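Local coordinates for uncharacterized protein (Sus scrofa, PDB 5BNF) that is porcine CD38, a member of the ADP-ribosyl cyclase family whose fold pairs a helical portion with a parallel beta sheet, at residues F10-Y19 with C34-F45. Residues are numbered along the deposited sequence; the frame is centred on the assembly and turned at random.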
loop_
_atom_site.group_PDB
_atom_site.type_symbol
_atom_site.label_atom_id
_atom_site.label_comp_id
_atom_site.label_asym_id
_atom_site.label_seq_id
_atom_site.Cartn_x
_atom_site.Cartn_y
_atom_site.Cartn_z
ATOM N N PHE A 10 0.427 -2.330 20.291
ATOM C CA PHE A 10 0.322 -2.780 18.917
ATOM C C PHE A 10 -0.686 -3.914 18.755
ATOM O O PHE A 10 -1.561 -3.859 17.893
ATOM C CB PHE A 10 1.694 -3.240 18.415
ATOM C CG PHE A 10 1.662 -3.799 17.027
ATOM C CD1 PHE A 10 1.473 -2.963 15.935
ATOM C CD2 PHE A 10 1.735 -5.172 16.815
ATOM C CE1 PHE A 10 1.346 -3.489 14.654
ATOM C CE2 PHE A 10 1.609 -5.701 15.537
ATOM C CZ PHE A 10 1.413 -4.856 14.455
ATOM N N GLN A 11 -0.559 -4.937 19.590
ATOM C CA GLN A 11 -1.447 -6.093 19.531
ATOM C C GLN A 11 -2.922 -5.745 19.674
ATOM O O GLN A 11 -3.749 -6.153 18.862
ATOM C CB GLN A 11 -1.062 -7.106 20.607
ATOM C CG GLN A 11 0.287 -7.743 20.371
ATOM C CD GLN A 11 1.419 -6.990 21.035
ATOM O OE1 GLN A 11 1.325 -5.788 21.299
ATOM N NE2 GLN A 11 2.510 -7.698 21.299
ATOM N N GLU A 12 -3.246 -4.988 20.711
ATOM C CA GLU A 12 -4.620 -4.591 20.978
ATOM C C GLU A 12 -5.186 -3.786 19.817
ATOM O O GLU A 12 -6.327 -3.990 19.395
ATOM C CB GLU A 12 -4.659 -3.743 22.242
ATOM C CG GLU A 12 -3.578 -4.109 23.235
ATOM C CD GLU A 12 -3.426 -3.075 24.323
ATOM O OE1 GLU A 12 -2.455 -3.171 25.103
ATOM O OE2 GLU A 12 -4.283 -2.167 24.394
ATOM N N ILE A 13 -4.372 -2.872 19.304
ATOM C CA ILE A 13 -4.782 -2.015 18.205
ATOM C C ILE A 13 -5.204 -2.769 16.952
ATOM O O ILE A 13 -6.292 -2.530 16.428
ATOM C CB ILE A 13 -3.668 -1.017 17.842
ATOM C CG1 ILE A 13 -3.457 -0.052 19.011
ATOM C CG2 ILE A 13 -4.026 -0.266 16.566
ATOM C CD1 ILE A 13 -2.458 1.073 18.738
ATOM N N ILE A 14 -4.362 -3.677 16.468
ATOM C CA ILE A 14 -4.716 -4.418 15.264
ATOM C C ILE A 14 -5.882 -5.362 15.497
ATOM O O ILE A 14 -6.622 -5.675 14.564
ATOM C CB ILE A 14 -3.524 -5.226 14.691
ATOM C CG1 ILE A 14 -3.061 -6.278 15.695
ATOM C CG2 ILE A 14 -2.382 -4.284 14.333
ATOM C CD1 ILE A 14 -1.969 -7.193 15.147
ATOM N N LEU A 15 -6.051 -5.822 16.735
ATOM C CA LEU A 15 -7.158 -6.720 17.038
ATOM C C LEU A 15 -8.451 -5.929 16.894
ATOM O O LEU A 15 -9.381 -6.366 16.225
ATOM C CB LEU A 15 -7.060 -7.271 18.464
ATOM C CG LEU A 15 -7.211 -8.792 18.630
ATOM C CD1 LEU A 15 -7.916 -9.064 19.949
ATOM C CD2 LEU A 15 -8.011 -9.405 17.477
ATOM N N ARG A 16 -8.497 -4.760 17.524
ATOM C CA ARG A 16 -9.669 -3.899 17.455
ATOM C C ARG A 16 -10.000 -3.563 16.009
ATOM O O ARG A 16 -11.083 -3.878 15.513
ATOM C CB ARG A 16 -9.418 -2.594 18.210
ATOM C CG ARG A 16 -10.455 -1.530 17.906
ATOM C CD ARG A 16 -9.843 -0.139 17.901
ATOM N NE ARG A 16 -10.259 0.662 19.048
ATOM C CZ ARG A 16 -9.416 1.209 19.919
ATOM N NH1 ARG A 16 -8.109 1.035 19.774
ATOM N NH2 ARG A 16 -9.880 1.937 20.928
ATOM N N ARG A 17 -9.051 -2.909 15.346
ATOM C CA ARG A 17 -9.213 -2.500 13.961
ATOM C C ARG A 17 -9.781 -3.611 13.103
ATOM O O ARG A 17 -10.747 -3.402 12.372
ATOM C CB ARG A 17 -7.874 -2.035 13.379
ATOM C CG ARG A 17 -7.370 -0.717 13.953
ATOM C CD ARG A 17 -6.225 -0.153 13.125
ATOM N NE ARG A 17 -5.780 1.143 13.626
ATOM C CZ ARG A 17 -4.803 1.853 13.081
ATOM N NH1 ARG A 17 -4.169 1.389 12.014
ATOM N NH2 ARG A 17 -4.455 3.018 13.609
ATOM N N CYS A 18 -9.187 -4.794 13.194
ATOM C CA CYS A 18 -9.660 -5.924 12.405
ATOM C C CYS A 18 -11.158 -6.178 12.574
ATOM O O CYS A 18 -11.892 -6.273 11.590
ATOM C CB CYS A 18 -8.884 -7.185 12.770
ATOM S SG CYS A 18 -9.501 -8.690 11.960
ATOM N N TYR A 19 -11.616 -6.297 13.815
ATOM C CA TYR A 19 -13.032 -6.533 14.042
ATOM C C TYR A 19 -13.856 -5.401 13.462
ATOM O O TYR A 19 -14.753 -5.634 12.657
ATOM C CB TYR A 19 -13.325 -6.713 15.536
ATOM C CG TYR A 19 -13.048 -8.121 16.023
ATOM C CD1 TYR A 19 -13.615 -9.220 15.380
ATOM C CD2 TYR A 19 -12.211 -8.356 17.110
ATOM C CE1 TYR A 19 -13.356 -10.520 15.803
ATOM C CE2 TYR A 19 -11.944 -9.656 17.545
ATOM C CZ TYR A 19 -12.520 -10.733 16.885
ATOM O OH TYR A 19 -12.264 -12.024 17.300
ATOM N N CYS A 34 -10.538 -12.393 13.398
ATOM C CA CYS A 34 -9.535 -11.420 13.786
ATOM C C CYS A 34 -8.394 -11.896 14.676
ATOM O O CYS A 34 -7.247 -11.493 14.479
ATOM C CB CYS A 34 -10.232 -10.223 14.420
ATOM S SG CYS A 34 -11.056 -9.217 13.152
ATOM N N GLN A 35 -8.698 -12.728 15.666
ATOM C CA GLN A 35 -7.652 -13.231 16.552
ATOM C C GLN A 35 -6.641 -14.058 15.754
ATOM O O GLN A 35 -5.441 -14.015 16.022
ATOM C CB GLN A 35 -8.262 -14.067 17.682
ATOM C CG GLN A 35 -7.292 -15.027 18.385
ATOM C CD GLN A 35 -6.051 -14.354 18.959
ATOM O OE1 GLN A 35 -6.137 -13.333 19.644
ATOM N NE2 GLN A 35 -4.889 -14.942 18.694
ATOM N N LYS A 36 -7.131 -14.799 14.767
ATOM C CA LYS A 36 -6.273 -15.621 13.923
ATOM C C LYS A 36 -5.317 -14.706 13.171
ATOM O O LYS A 36 -4.123 -14.985 13.068
ATOM C CB LYS A 36 -7.122 -16.400 12.922
ATOM C CG LYS A 36 -6.857 -17.891 12.887
ATOM C CD LYS A 36 -8.168 -18.667 12.916
ATOM C CE LYS A 36 -9.080 -18.285 11.757
ATOM N NZ LYS A 36 -10.413 -18.944 11.864
ATOM N N ILE A 37 -5.863 -13.615 12.641
ATOM C CA ILE A 37 -5.082 -12.641 11.891
ATOM C C ILE A 37 -3.992 -12.043 12.778
ATOM O O ILE A 37 -2.814 -12.078 12.429
ATOM C CB ILE A 37 -5.979 -11.493 11.353
ATOM C CG1 ILE A 37 -7.016 -12.043 10.370
ATOM C CG2 ILE A 37 -5.128 -10.448 10.653
ATOM C CD1 ILE A 37 -6.437 -12.541 9.056
ATOM N N LYS A 38 -4.397 -11.504 13.925
ATOM C CA LYS A 38 -3.473 -10.890 14.874
ATOM C C LYS A 38 -2.316 -11.814 15.221
ATOM O O LYS A 38 -1.174 -11.372 15.365
ATOM C CB LYS A 38 -4.219 -10.506 16.150
ATOM C CG LYS A 38 -3.315 -10.280 17.348
ATOM C CD LYS A 38 -4.114 -10.241 18.642
ATOM C CE LYS A 38 -3.254 -10.636 19.832
ATOM N NZ LYS A 38 -4.047 -10.735 21.093
ATOM N N LYS A 39 -2.622 -13.098 15.363
ATOM C CA LYS A 39 -1.612 -14.090 15.693
ATOM C C LYS A 39 -0.595 -14.182 14.564
ATOM O O LYS A 39 0.609 -14.203 14.800
ATOM C CB LYS A 39 -2.266 -15.457 15.904
ATOM C CG LYS A 39 -1.293 -16.551 16.304
ATOM C CD LYS A 39 -0.688 -16.272 17.667
ATOM C CE LYS A 39 0.304 -17.354 18.050
ATOM N NZ LYS A 39 0.987 -17.020 19.331
ATOM N N ALA A 40 -1.092 -14.239 13.335
ATOM C CA ALA A 40 -0.237 -14.330 12.160
ATOM C C ALA A 40 0.652 -13.097 11.988
ATOM O O ALA A 40 1.846 -13.206 11.696
ATOM C CB ALA A 40 -1.091 -14.516 10.936
ATOM N N PHE A 41 0.054 -11.926 12.156
ATOM C CA PHE A 41 0.778 -10.676 12.030
ATOM C C PHE A 41 1.963 -10.750 12.986
ATOM O O PHE A 41 3.120 -10.694 12.571
ATOM C CB PHE A 41 -0.129 -9.508 12.429
ATOM C CG PHE A 41 0.188 -8.213 11.729
ATOM C CD1 PHE A 41 1.496 -7.884 11.381
ATOM C CD2 PHE A 41 -0.827 -7.308 11.441
ATOM C CE1 PHE A 41 1.787 -6.670 10.754
ATOM C CE2 PHE A 41 -0.550 -6.092 10.816
ATOM C CZ PHE A 41 0.762 -5.773 10.472
ATOM N N THR A 42 1.645 -10.890 14.269
ATOM C CA THR A 42 2.635 -10.968 15.333
ATOM C C THR A 42 3.657 -12.092 15.143
ATOM O O THR A 42 4.858 -11.880 15.305
ATOM C CB THR A 42 1.939 -11.155 16.691
ATOM O OG1 THR A 42 1.024 -10.077 16.913
ATOM C CG2 THR A 42 2.958 -11.172 17.804
ATOM N N ASP A 43 3.183 -13.283 14.799
ATOM C CA ASP A 43 4.069 -14.423 14.595
ATOM C C ASP A 43 5.090 -14.180 13.503
ATOM O O ASP A 43 6.173 -14.763 13.507
ATOM C CB ASP A 43 3.256 -15.664 14.244
ATOM C CG ASP A 43 2.539 -16.238 15.440
ATOM O OD1 ASP A 43 2.526 -15.563 16.492
ATOM O OD2 ASP A 43 1.989 -17.355 15.330
ATOM N N ALA A 44 4.733 -13.309 12.572
ATOM C CA ALA A 44 5.591 -12.990 11.446
ATOM C C ALA A 44 6.875 -12.236 11.783
ATOM O O ALA A 44 7.861 -12.350 11.055
ATOM C CB ALA A 44 4.791 -12.197 10.413
ATOM N N PHE A 45 6.881 -11.483 12.880
ATOM C CA PHE A 45 8.053 -10.684 13.221
ATOM C C PHE A 45 8.584 -10.789 14.649
ATOM O O PHE A 45 9.774 -10.577 14.890
ATOM C CB PHE A 45 7.755 -9.219 12.912
ATOM C CG PHE A 45 6.790 -8.578 13.876
ATOM C CD1 PHE A 45 7.239 -8.058 15.087
ATOM C CD2 PHE A 45 5.433 -8.477 13.568
ATOM C CE1 PHE A 45 6.355 -7.450 15.980
ATOM C CE2 PHE A 45 4.533 -7.868 14.460
ATOM C CZ PHE A 45 4.999 -7.353 15.665
#
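Segment 10-19 of helix 10-25 packs roughly antiparallel on helix 34-45 (short-segment axes 142° apart, 9.1 Å at closest approach), with the Cys18–Cys34 disulfide toward one end of the contact and an aromatic cluster closing the other, in the helical part of this ADP-ribosyl cyclase fold. The bridge joins Cys18 SG to Cys34 SG at 2.0 Å, and Tyr19 lays one ring face against its Cys34 end: Cys34 CB sits 3.4 Å from the Tyr19 ring centroid, almost on the normal, a CH-pi contact, and Cys34 SG adds a sulfur-aromatic one over the same face. Leu15 continues the apolar seam. Leu15 CG presses on the extended chain of Lys38, 3.4 Å from Lys38 CD and tighter than usual, while its CD2 reaches back to Cys34 CB. Ile14 sends CD1 between Lys38 and the Phe41 ring, 3.9 Å from Phe41 CD2. Phe10 keeps CG trans to its amide nitrogen (chi1 177°), which carries CZ edge-on over the centre of the Phe41 face, a T-shaped pair with planes at 87°. Phe10 CE2 also meets the edge of Phe45, 3.8 Å from Phe45 CZ. No hydrogen bond crosses between the two segments. Trp111 meets all three phenylalanines of the cluster, Ile105 of helix 101-106 touches both Cys18 and Phe41, and helix 59-64 packs against Ile37, Ala40 and Phe41 through Leu60, Leu61 and Leu64.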